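16S rRNA aminocarboxypropyltransferase (Vulcanisaeta distributa, PDB 5APG) probably transfers the aminocarboxypropyl group of S-adenosylmethionine to N3 of an N1-methylpseudouridine in 16S rRNA, the last step of that base's hypermodification. Local coordinates at residues A[41-46]-A[64-69]; A[46-51]-A[88-93]; A[97-102]-A[143-148]. All blocks are in the same frame, centred on the assembly; numbering follows the deposited sequence.

Interaction 1: residues A[41-46]-A[64-69]. With EEM ([(3S)-3-amino-4-hydroxy-4-oxo-butyl]-[[(2S,3S,4R,5R)-5-(6-aminopurin-9-yl)-3,4-dihydroxy-oxolan-2-yl]methyl]-methyl-selanium), chain D.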
loop_
_atom_site.group_PDB
_atom_site.type_symbol
_atom_site.label_atom_id
_atom_site.label_comp_id
_atom_site.label_asym_id
_atom_site.label_seq_id
_atom_site.Cartn_x
_atom_site.Cartn_y
_atom_site.Cartn_z
ATOM N N GLY A 41 -4.112 0.661 -16.764
ATOM C CA GLY A 41 -3.380 -0.583 -16.897
ATOM C C GLY A 41 -2.250 -0.714 -15.896
ATOM O O GLY A 41 -1.499 -1.686 -15.927
ATOM N N SER A 42 -2.122 0.268 -15.009
ATOM C CA SER A 42 -1.138 0.191 -13.938
ATOM C C SER A 42 -1.669 -0.686 -12.812
ATOM O O SER A 42 -2.868 -0.947 -12.731
ATOM C CB SER A 42 -0.800 1.585 -13.396
ATOM O OG SER A 42 -1.950 2.237 -12.875
ATOM N N ILE A 43 -0.768 -1.152 -11.955
ATOM C CA ILE A 43 -1.165 -1.688 -10.662
ATOM C C ILE A 43 -1.696 -0.541 -9.815
ATOM O O ILE A 43 -1.023 0.482 -9.675
ATOM C CB ILE A 43 0.016 -2.354 -9.910
ATOM C CG1 ILE A 43 0.631 -3.490 -10.731
ATOM C CG2 ILE A 43 -0.433 -2.854 -8.537
ATOM C CD1 ILE A 43 -0.300 -4.675 -10.912
ATOM N N ILE A 44 -2.892 -0.691 -9.250
ATOM C CA ILE A 44 -3.322 0.260 -8.234
ATOM C C ILE A 44 -3.478 -0.466 -6.907
ATOM O O ILE A 44 -4.119 -1.521 -6.814
ATOM C CB ILE A 44 -4.638 1.014 -8.610
ATOM C CG1 ILE A 44 -4.820 2.229 -7.693
ATOM C CG2 ILE A 44 -5.880 0.106 -8.544
ATOM C CD1 ILE A 44 -5.968 3.145 -8.091
ATOM N N LEU A 45 -2.835 0.073 -5.880
ATOM C CA LEU A 45 -3.033 -0.458 -4.545
ATOM C C LEU A 45 -4.456 -0.128 -4.134
ATOM O O LEU A 45 -4.949 0.976 -4.378
ATOM C CB LEU A 45 -2.016 0.110 -3.557
ATOM C CG LEU A 45 -0.551 -0.253 -3.835
ATOM C CD1 LEU A 45 0.332 0.197 -2.686
ATOM C CD2 LEU A 45 -0.385 -1.744 -4.086
ATOM N N ASP A 46 -5.125 -1.102 -3.537
ATOM C CA ASP A 46 -6.522 -0.952 -3.171
ATOM C C ASP A 46 -6.800 -1.890 -2.013
ATOM O O ASP A 46 -6.892 -3.100 -2.208
ATOM C CB ASP A 46 -7.429 -1.262 -4.370
ATOM C CG ASP A 46 -8.904 -1.018 -4.079
ATOM O OD1 ASP A 46 -9.314 -0.986 -2.896
ATOM O OD2 ASP A 46 -9.666 -0.869 -5.055
ATOM N N ARG A 64 3.689 -0.206 -16.892
ATOM C CA ARG A 64 2.568 0.730 -16.801
ATOM C C ARG A 64 2.694 1.659 -15.596
ATOM O O ARG A 64 2.192 2.784 -15.619
ATOM C CB ARG A 64 1.226 -0.019 -16.729
ATOM C CG ARG A 64 0.753 -0.670 -18.037
ATOM C CD ARG A 64 1.119 -2.145 -18.074
ATOM N NE ARG A 64 0.585 -2.846 -19.242
ATOM C CZ ARG A 64 -0.612 -3.429 -19.283
ATOM N NH1 ARG A 64 -1.420 -3.377 -18.231
ATOM N NH2 ARG A 64 -1.006 -4.055 -20.385
ATOM N N GLY A 65 3.347 1.189 -14.539
ATOM C CA GLY A 65 3.535 1.996 -13.342
ATOM C C GLY A 65 2.754 1.493 -12.140
ATOM O O GLY A 65 2.046 0.485 -12.221
ATOM N N LEU A 66 2.886 2.202 -11.022
ATOM C CA LEU A 66 2.189 1.865 -9.780
ATOM C C LEU A 66 1.371 3.061 -9.305
ATOM O O LEU A 66 1.914 4.149 -9.108
ATOM C CB LEU A 66 3.183 1.441 -8.691
ATOM C CG LEU A 66 2.601 1.089 -7.314
ATOM C CD1 LEU A 66 1.777 -0.185 -7.378
ATOM C CD2 LEU A 66 3.706 0.961 -6.264
ATOM N N SER A 67 0.070 2.861 -9.132
ATOM C CA SER A 67 -0.830 3.947 -8.752
ATOM C C SER A 67 -1.354 3.770 -7.331
ATOM O O SER A 67 -1.487 2.649 -6.845
ATOM C CB SER A 67 -2.008 4.033 -9.727
ATOM O OG SER A 67 -1.568 4.309 -11.045
ATOM N N LEU A 68 -1.644 4.886 -6.672
ATOM C CA LEU A 68 -2.280 4.869 -5.360
ATOM C C LEU A 68 -3.209 6.061 -5.197
ATOM O O LEU A 68 -2.988 7.123 -5.781
ATOM C CB LEU A 68 -1.252 4.893 -4.221
ATOM C CG LEU A 68 -0.260 3.758 -3.967
ATOM C CD1 LEU A 68 0.971 3.873 -4.861
ATOM C CD2 LEU A 68 0.131 3.759 -2.497
ATOM N N ILE A 69 -4.239 5.881 -4.383
ATOM C CA ILE A 69 -5.051 6.997 -3.931
ATOM C C ILE A 69 -4.707 7.277 -2.475
ATOM O O ILE A 69 -4.786 6.384 -1.629
ATOM C CB ILE A 69 -6.559 6.711 -4.075
ATOM C CG1 ILE A 69 -6.936 6.562 -5.553
ATOM C CG2 ILE A 69 -7.372 7.832 -3.438
ATOM C CD1 ILE A 69 -8.319 5.956 -5.774
HETATM C C2 EEM D . -3.425 -1.879 -0.167
HETATM N N3 EEM D . -3.117 -0.619 -0.117
HETATM C C4 EEM D . -2.836 -0.051 1.042
HETATM C "C1'" EEM D . -2.232 2.339 0.509
HETATM C "C2'" EEM D . -3.607 2.705 -0.103
HETATM C "C3'" EEM D . -4.075 3.663 0.787
HETATM C "C4'" EEM D . -3.051 4.396 1.258
HETATM C "C5'" EEM D . -3.149 4.759 2.694
HETATM O O EEM D . 0.222 7.955 4.990
HETATM C C EEM D . -0.570 8.725 5.458
HETATM O OXT EEM D . -0.272 9.896 5.619
HETATM C CA EEM D . -1.967 8.267 5.813
HETATM N N EEM D . -2.617 9.328 6.528
HETATM C CB EEM D . -2.657 7.951 4.495
HETATM C CG EEM D . -3.937 7.152 4.629
HETATM SE SE EEM D . -4.386 6.252 2.923
HETATM C CE EEM D . -6.143 5.443 3.031
HETATM O "O4'" EEM D . -1.855 3.326 1.212
HETATM O "O3'" EEM D . -5.220 4.428 0.242
HETATM O "O2'" EEM D . -3.234 3.351 -1.325
HETATM N N9 EEM D . -2.494 1.190 1.419
HETATM C C8 EEM D . -2.345 1.150 2.728
HETATM N N7 EEM D . -2.589 -0.049 3.206
HETATM C C5 EEM D . -2.897 -0.847 2.169
HETATM N N1 EEM D . -3.500 -2.681 0.875
HETATM C C6 EEM D . -3.251 -2.221 2.065
HETATM N N6 EEM D . -3.338 -3.048 3.202
HETATM O O HOH W 1 -4.965 3.350 -3.331
#

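Interaction 2: residues A[46-51]-A[88-93]. With EEM ([(3S)-3-amino-4-hydroxy-4-oxo-butyl]-[[(2S,3S,4R,5R)-5-(6-aminopurin-9-yl)-3,4-dihydroxy-oxolan-2-yl]methyl]-methyl-selanium), chain D.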
loop_
_atom_site.group_PDB
_atom_site.type_symbol
_atom_site.label_atom_id
_atom_site.label_comp_id
_atom_site.label_asym_id
_atom_site.label_seq_id
_atom_site.Cartn_x
_atom_site.Cartn_y
_atom_site.Cartn_z
ATOM N N ASP A 46 -5.125 -1.102 -3.537
ATOM C CA ASP A 46 -6.522 -0.952 -3.171
ATOM C C ASP A 46 -6.800 -1.890 -2.013
ATOM O O ASP A 46 -6.892 -3.100 -2.208
ATOM C CB ASP A 46 -7.429 -1.262 -4.370
ATOM C CG ASP A 46 -8.904 -1.018 -4.079
ATOM O OD1 ASP A 46 -9.314 -0.986 -2.896
ATOM O OD2 ASP A 46 -9.666 -0.869 -5.055
ATOM N N PRO A 47 -6.931 -1.334 -0.801
ATOM C CA PRO A 47 -7.156 -2.158 0.391
ATOM C C PRO A 47 -8.544 -2.796 0.443
ATOM O O PRO A 47 -8.764 -3.647 1.302
ATOM C CB PRO A 47 -6.969 -1.158 1.538
ATOM C CG PRO A 47 -7.413 0.144 0.955
ATOM C CD PRO A 47 -6.941 0.107 -0.486
ATOM N N THR A 48 -9.451 -2.408 -0.455
ATOM C CA THR A 48 -10.821 -2.922 -0.422
ATOM C C THR A 48 -11.043 -4.176 -1.261
ATOM O O THR A 48 -12.094 -4.807 -1.155
ATOM C CB THR A 48 -11.846 -1.862 -0.903
ATOM O OG1 THR A 48 -11.697 -1.650 -2.313
ATOM C CG2 THR A 48 -11.656 -0.543 -0.155
ATOM N N VAL A 49 -10.082 -4.528 -2.111
ATOM C CA VAL A 49 -10.209 -5.752 -2.907
ATOM C C VAL A 49 -9.547 -6.915 -2.169
ATOM O O VAL A 49 -8.837 -6.708 -1.186
ATOM C CB VAL A 49 -9.589 -5.602 -4.313
ATOM C CG1 VAL A 49 -10.249 -4.448 -5.065
ATOM C CG2 VAL A 49 -8.076 -5.406 -4.233
ATOM N N LYS A 50 -9.779 -8.136 -2.641
ATOM C CA LYS A 50 -9.295 -9.324 -1.944
ATOM C C LYS A 50 -8.070 -9.941 -2.613
ATOM O O LYS A 50 -7.462 -10.869 -2.074
ATOM C CB LYS A 50 -10.411 -10.370 -1.847
ATOM C CG LYS A 50 -11.640 -9.890 -1.102
ATOM C CD LYS A 50 -11.271 -9.438 0.310
ATOM C CE LYS A 50 -12.469 -8.823 1.021
ATOM N NZ LYS A 50 -12.648 -7.388 0.656
ATOM N N THR A 51 -7.718 -9.431 -3.790
ATOM C CA THR A 51 -6.618 -9.987 -4.573
ATOM C C THR A 51 -5.277 -9.399 -4.140
ATOM O O THR A 51 -5.012 -8.224 -4.369
ATOM C CB THR A 51 -6.818 -9.727 -6.080
ATOM O OG1 THR A 51 -8.184 -9.986 -6.435
ATOM C CG2 THR A 51 -5.897 -10.614 -6.905
ATOM N N PHE A 88 -7.803 -0.204 -13.849
ATOM C CA PHE A 88 -6.560 -0.633 -13.215
ATOM C C PHE A 88 -6.483 -2.135 -12.955
ATOM O O PHE A 88 -7.472 -2.858 -13.076
ATOM C CB PHE A 88 -6.380 0.072 -11.874
ATOM C CG PHE A 88 -6.448 1.568 -11.948
ATOM C CD1 PHE A 88 -5.337 2.310 -12.308
ATOM C CD2 PHE A 88 -7.625 2.234 -11.641
ATOM C CE1 PHE A 88 -5.399 3.690 -12.371
ATOM C CE2 PHE A 88 -7.695 3.612 -11.702
ATOM C CZ PHE A 88 -6.577 4.340 -12.065
ATOM N N ILE A 89 -5.289 -2.585 -12.578
ATOM C CA ILE A 89 -5.109 -3.900 -11.985
ATOM C C ILE A 89 -5.087 -3.721 -10.466
ATOM O O ILE A 89 -4.071 -3.333 -9.883
ATOM C CB ILE A 89 -3.821 -4.584 -12.478
ATOM C CG1 ILE A 89 -3.900 -4.813 -13.991
ATOM C CG2 ILE A 89 -3.614 -5.916 -11.769
ATOM C CD1 ILE A 89 -2.567 -5.100 -14.645
ATOM N N ARG A 90 -6.229 -3.996 -9.839
ATOM C CA ARG A 90 -6.443 -3.672 -8.433
ATOM C C ARG A 90 -5.910 -4.772 -7.526
ATOM O O ARG A 90 -6.299 -5.932 -7.655
ATOM C CB ARG A 90 -7.933 -3.442 -8.162
ATOM C CG ARG A 90 -8.548 -2.336 -9.013
ATOM C CD ARG A 90 -10.072 -2.325 -8.906
ATOM N NE ARG A 90 -10.533 -1.900 -7.587
ATOM C CZ ARG A 90 -11.813 -1.745 -7.260
ATOM N NH1 ARG A 90 -12.760 -1.980 -8.161
ATOM N NH2 ARG A 90 -12.148 -1.353 -6.038
ATOM N N ARG A 91 -5.025 -4.400 -6.607
ATOM C CA ARG A 91 -4.412 -5.361 -5.693
ATOM C C ARG A 91 -4.334 -4.820 -4.268
ATOM O O ARG A 91 -3.909 -3.683 -4.052
ATOM C CB ARG A 91 -3.001 -5.735 -6.170
ATOM C CG ARG A 91 -2.941 -6.467 -7.512
ATOM C CD ARG A 91 -3.616 -7.850 -7.428
ATOM N NE ARG A 91 -3.480 -8.605 -8.674
ATOM C CZ ARG A 91 -4.358 -8.582 -9.673
ATOM N NH1 ARG A 91 -5.455 -7.834 -9.588
ATOM N NH2 ARG A 91 -4.141 -9.309 -10.763
ATOM N N ARG A 92 -4.741 -5.629 -3.295
ATOM C CA ARG A 92 -4.474 -5.285 -1.905
ATOM C C ARG A 92 -3.060 -5.730 -1.588
ATOM O O ARG A 92 -2.471 -6.523 -2.324
ATOM C CB ARG A 92 -5.470 -5.945 -0.940
ATOM C CG ARG A 92 -5.385 -7.478 -0.869
ATOM C CD ARG A 92 -6.198 -8.000 0.321
ATOM N NE ARG A 92 -6.220 -9.459 0.436
ATOM C CZ ARG A 92 -5.304 -10.181 1.076
ATOM N NH1 ARG A 92 -4.262 -9.588 1.644
ATOM N NH2 ARG A 92 -5.422 -11.502 1.135
ATOM N N LEU A 93 -2.500 -5.212 -0.505
ATOM C CA LEU A 93 -1.235 -5.736 -0.032
ATOM C C LEU A 93 -1.505 -6.979 0.794
ATOM O O LEU A 93 -2.532 -7.070 1.458
ATOM C CB LEU A 93 -0.475 -4.700 0.797
ATOM C CG LEU A 93 0.114 -3.537 -0.000
ATOM C CD1 LEU A 93 0.583 -2.472 0.960
ATOM C CD2 LEU A 93 1.260 -4.020 -0.887
HETATM C C2 EEM D . -3.425 -1.879 -0.167
HETATM N N3 EEM D . -3.117 -0.619 -0.117
HETATM C C4 EEM D . -2.836 -0.051 1.042
HETATM C "C1'" EEM D . -2.232 2.339 0.509
HETATM C "C2'" EEM D . -3.607 2.705 -0.103
HETATM C "C3'" EEM D . -4.075 3.663 0.787
HETATM C "C4'" EEM D . -3.051 4.396 1.258
HETATM C "C5'" EEM D . -3.149 4.759 2.694
HETATM O O EEM D . 0.222 7.955 4.990
HETATM C C EEM D . -0.570 8.725 5.458
HETATM O OXT EEM D . -0.272 9.896 5.619
HETATM C CA EEM D . -1.967 8.267 5.813
HETATM N N EEM D . -2.617 9.328 6.528
HETATM C CB EEM D . -2.657 7.951 4.495
HETATM C CG EEM D . -3.937 7.152 4.629
HETATM SE SE EEM D . -4.386 6.252 2.923
HETATM C CE EEM D . -6.143 5.443 3.031
HETATM O "O4'" EEM D . -1.855 3.326 1.212
HETATM O "O3'" EEM D . -5.220 4.428 0.242
HETATM O "O2'" EEM D . -3.234 3.351 -1.325
HETATM N N9 EEM D . -2.494 1.190 1.419
HETATM C C8 EEM D . -2.345 1.150 2.728
HETATM N N7 EEM D . -2.589 -0.049 3.206
HETATM C C5 EEM D . -2.897 -0.847 2.169
HETATM N N1 EEM D . -3.500 -2.681 0.875
HETATM C C6 EEM D . -3.251 -2.221 2.065
HETATM N N6 EEM D . -3.338 -3.048 3.202
HETATM O O HOH W 2 -8.328 -11.833 0.551
HETATM O O HOH W 3 -8.793 -7.295 -7.304
#

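Interaction 3: residues A[97-102]-A[143-148]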
loop_
_atom_site.group_PDB
_atom_site.type_symbol
_atom_site.label_atom_id
_atom_site.label_comp_id
_atom_site.label_asym_id
_atom_site.label_seq_id
_atom_site.Cartn_x
_atom_site.Cartn_y
_atom_site.Cartn_z
ATOM N N ILE A 97 2.265 -5.718 9.232
ATOM C CA ILE A 97 2.089 -5.000 10.483
ATOM C C ILE A 97 2.624 -3.576 10.340
ATOM O O ILE A 97 3.745 -3.379 9.877
ATOM C CB ILE A 97 2.813 -5.725 11.634
ATOM C CG1 ILE A 97 2.334 -7.178 11.738
ATOM C CG2 ILE A 97 2.610 -4.997 12.944
ATOM C CD1 ILE A 97 0.833 -7.314 11.905
ATOM N N ALA A 98 1.822 -2.590 10.727
ATOM C CA ALA A 98 2.232 -1.189 10.626
ATOM C C ALA A 98 3.354 -0.874 11.609
ATOM O O ALA A 98 3.382 -1.402 12.722
ATOM C CB ALA A 98 1.038 -0.261 10.870
ATOM N N ALA A 99 4.277 -0.013 11.190
ATOM C CA ALA A 99 5.389 0.398 12.040
ATOM C C ALA A 99 5.337 1.885 12.384
ATOM O O ALA A 99 6.137 2.363 13.184
ATOM C CB ALA A 99 6.713 0.070 11.368
ATOM N N ASN A 100 4.409 2.616 11.771
ATOM C CA ASN A 100 4.284 4.049 12.032
ATOM C C ASN A 100 3.783 4.294 13.461
ATOM O O ASN A 100 3.131 3.427 14.041
ATOM C CB ASN A 100 3.360 4.704 10.992
ATOM C CG ASN A 100 1.914 4.283 11.134
ATOM O OD1 ASN A 100 1.223 4.707 12.060
ATOM N ND2 ASN A 100 1.436 3.464 10.197
ATOM N N PRO A 101 4.103 5.466 14.039
ATOM C CA PRO A 101 3.758 5.763 15.437
ATOM C C PRO A 101 2.259 5.757 15.746
ATOM O O PRO A 101 1.888 5.522 16.891
ATOM C CB PRO A 101 4.336 7.169 15.652
ATOM C CG PRO A 101 5.386 7.319 14.620
ATOM C CD PRO A 101 4.900 6.548 13.432
ATOM N N THR A 102 1.420 6.008 14.748
ATOM C CA THR A 102 -0.023 6.049 14.970
ATOM C C THR A 102 -0.621 4.662 15.184
ATOM O O THR A 102 -1.407 4.451 16.110
ATOM C CB THR A 102 -0.751 6.721 13.790
ATOM O OG1 THR A 102 -0.205 8.024 13.571
ATOM C CG2 THR A 102 -2.243 6.837 14.074
ATOM N N ILE A 143 10.267 -3.052 7.747
ATOM C CA ILE A 143 10.793 -4.282 7.173
ATOM C C ILE A 143 11.247 -5.241 8.274
ATOM O O ILE A 143 10.986 -6.441 8.198
ATOM C CB ILE A 143 11.950 -3.995 6.199
ATOM C CG1 ILE A 143 11.402 -3.299 4.951
ATOM C CG2 ILE A 143 12.668 -5.283 5.810
ATOM C CD1 ILE A 143 12.452 -2.956 3.925
ATOM N N ILE A 144 11.901 -4.708 9.303
ATOM C CA ILE A 144 12.358 -5.528 10.428
ATOM C C ILE A 144 11.224 -6.334 11.067
ATOM O O ILE A 144 11.322 -7.556 11.206
ATOM C CB ILE A 144 13.024 -4.664 11.519
ATOM C CG1 ILE A 144 14.285 -3.985 10.971
ATOM C CG2 ILE A 144 13.360 -5.508 12.752
ATOM C CD1 ILE A 144 15.397 -4.952 10.621
ATOM N N ILE A 145 10.147 -5.658 11.455
ATOM C CA ILE A 145 9.075 -6.339 12.174
ATOM C C ILE A 145 8.237 -7.211 11.238
ATOM O O ILE A 145 7.523 -8.097 11.692
ATOM C CB ILE A 145 8.158 -5.341 12.918
ATOM C CG1 ILE A 145 7.382 -4.466 11.934
ATOM C CG2 ILE A 145 8.970 -4.481 13.884
ATOM C CD1 ILE A 145 6.274 -3.669 12.594
ATOM N N ASN A 146 8.340 -6.978 9.930
ATOM C CA ASN A 146 7.616 -7.798 8.956
ATOM C C ASN A 146 8.509 -8.758 8.178
ATOM O O ASN A 146 8.056 -9.383 7.220
ATOM C CB ASN A 146 6.871 -6.909 7.957
ATOM C CG ASN A 146 5.667 -6.235 8.568
ATOM O OD1 ASN A 146 4.677 -6.890 8.887
ATOM N ND2 ASN A 146 5.746 -4.920 8.743
ATOM N N GLN A 147 9.768 -8.873 8.593
ATOM C CA GLN A 147 10.790 -9.557 7.799
ATOM C C GLN A 147 10.399 -10.972 7.380
ATOM O O GLN A 147 10.519 -11.335 6.211
ATOM C CB GLN A 147 12.108 -9.602 8.572
ATOM C CG GLN A 147 13.254 -10.224 7.793
ATOM C CD GLN A 147 13.822 -9.285 6.749
ATOM O OE1 GLN A 147 13.612 -9.474 5.549
ATOM N NE2 GLN A 147 14.557 -8.270 7.197
ATOM N N LYS A 148 9.915 -11.762 8.330
ATOM C CA LYS A 148 9.564 -13.152 8.055
ATOM C C LYS A 148 8.390 -13.279 7.088
ATOM O O LYS A 148 8.347 -14.205 6.278
ATOM C CB LYS A 148 9.248 -13.885 9.356
ATOM C CG LYS A 148 10.478 -14.229 10.177
ATOM C CD LYS A 148 10.119 -15.103 11.368
ATOM C CE LYS A 148 11.365 -15.579 12.102
ATOM N NZ LYS A 148 11.050 -16.663 13.076
#

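Interaction 1: residues A[41-46]-A[64-69]
Ile43 to Leu45 and Leu66 to Ile69 pair as parallel neighbours in the central sheet of this SPOUT-fold enzyme, the two strands of a beta-alpha-beta unit whose helix is 58-63. The backbone bonds alternate as parallel strands require: Ile43 N gives to Gly65 O, Ser67 N to Ile43 O at 2.7 Å, almost straight at 172°, and Leu45 N to Ser67 O. Where the strands begin, Arg64 bends at chi2 and lays its aliphatic part along Gly41 O, which then accepts NH1 on a lone pair at 2.9 Å. On the face carrying Ser67 and Ile44, Ser67 OG donates to Ser42 OG at 2.8 Å, while Ser42 OG also bonds Pro39 O. On the other side, the side chains cross at an angle, Ile43 CG2 meeting Leu66 CD1 at 3.7 Å. Leu45 and Leu68 run side by side under helix 112-122, Leu45 CD1 meeting Leu68 CD2 at 3.6 Å. The carboxyl ends of the strands reach the selenium analogue of S-adenosylmethionine: Ile69 O accepts from its O3' at 2.7 Å, and one water joins Leu45 O, Ile69 N and O2'. Strand pairing places backbone polar groups to hold the ribose, with the leucines beside it.

Interaction 2: residues A[46-51]-A[88-93]
Asp46, just past the carboxyl end of strand 43-45, opens a type I beta turn to Val49 and meets Arg90 of the edge strand 89-91, against the S-adenosylmethionine pocket. Both oxygens of its carboxylate are engaged. OD2 is gripped side-on by Arg90, from NH2 at 2.7 Å and from NE at 2.9 Å, and the guanidinium and carboxylate planes lie 20° apart. OD1 forms an Asx turn by accepting Thr48 N at 2.8 Å, and takes Thr48 OG1 from the same face of the carboxylate. With CG anti to the backbone N (chi1 -176°), the carboxylate can serve the turn and the strand at once. Val49 CG1 lies over one face of the Arg90 guanidinium.

The backbone is tied as well. Asp46 N donates to Arg91 O, and Thr51 O accepts Arg92 N at 2.8 Å. Arg91 folds back on its own strand, its NH1 bonded to Arg90 O at 2.8 Å, while Thr51 CG2 covers one face of its guanidinium. Arg92, extended from CG to NE, passes Val49 O and makes a weak NE bond to Lys50 O, whose second donor is a water shared with Arg92 NH2. Arg92 NH1 forms a salt bridge with Glu161 and also donates to Leu93 O. Another water connects Thr51 OG1 with Arg90 O.

These bonds place Pro47 over one face of the adenine and the Leu93 side chain over the other. Pro47 CB lies 3.8 Å from N1 of the bound donor analogue, and Leu93 N donates to that N1 at 3.1 Å, with an N-H...N angle of 167°.

Interaction 3: residues A[97-102]-A[143-148]
Asn146 on helix 141-153 pairs its side-chain amide with the backbone of Ile97 through two hydrogen bonds, joining the helix to the loop that leads from strand 89-91 to helix 112-122 in this SPOUT-fold chain. Its CB points toward the loop, and CG, placed beside the backbone N by chi1 of -73°, sets the flat amide against the peptide groups on both sides of Ile97 CA. From there the branches part. OD1 accepts Ile97 N at 2.7 Å, nearly straight at 169°, and also lies 3.5 Å from Ile97 CB. ND2 gives a hydrogen to Ile97 O at 2.8 Å, meeting a carbonyl lone pair with the oxygen in the plane of the amide; it has a second acceptor in Phe142 O, on its own helix. Three bonds therefore grip this buried group and fix its rotation. With a leucine in its place, Ile97 N and Ile97 O would probably lose their partners and the loop its hold on the helix. Next to the amide, Ile145 crosses Ile97 at about a right angle, and its CD1 meets Ile97 CG2 at 3.9 Å and Ala99 CB at 4.0 Å, with Ala98 O 3.7 Å away.

In the fold
Interactions 1 and 2 are neighbours, their centres about 9 Å apart, and both belong to the parallel sheet, in which strand 43-45 lies between 66-70 and 89-91. They share Asp46, and their segments alternate along the chain; Ser42 O with Ile89 N, and Ile44 N with Ile89 O, probably hydrogen-bond between them. Together they reach the ribose and adenine of the donor analogue from the ends of three strands. Interaction 3 follows later and lies on the other side of the chain's centre, about 22 Å from interaction 1 and about 20 Å from interaction 2, centre to centre. Segment 88-93 runs almost directly into 97-102, linking the adenine-binding edge to the helical part of the fold.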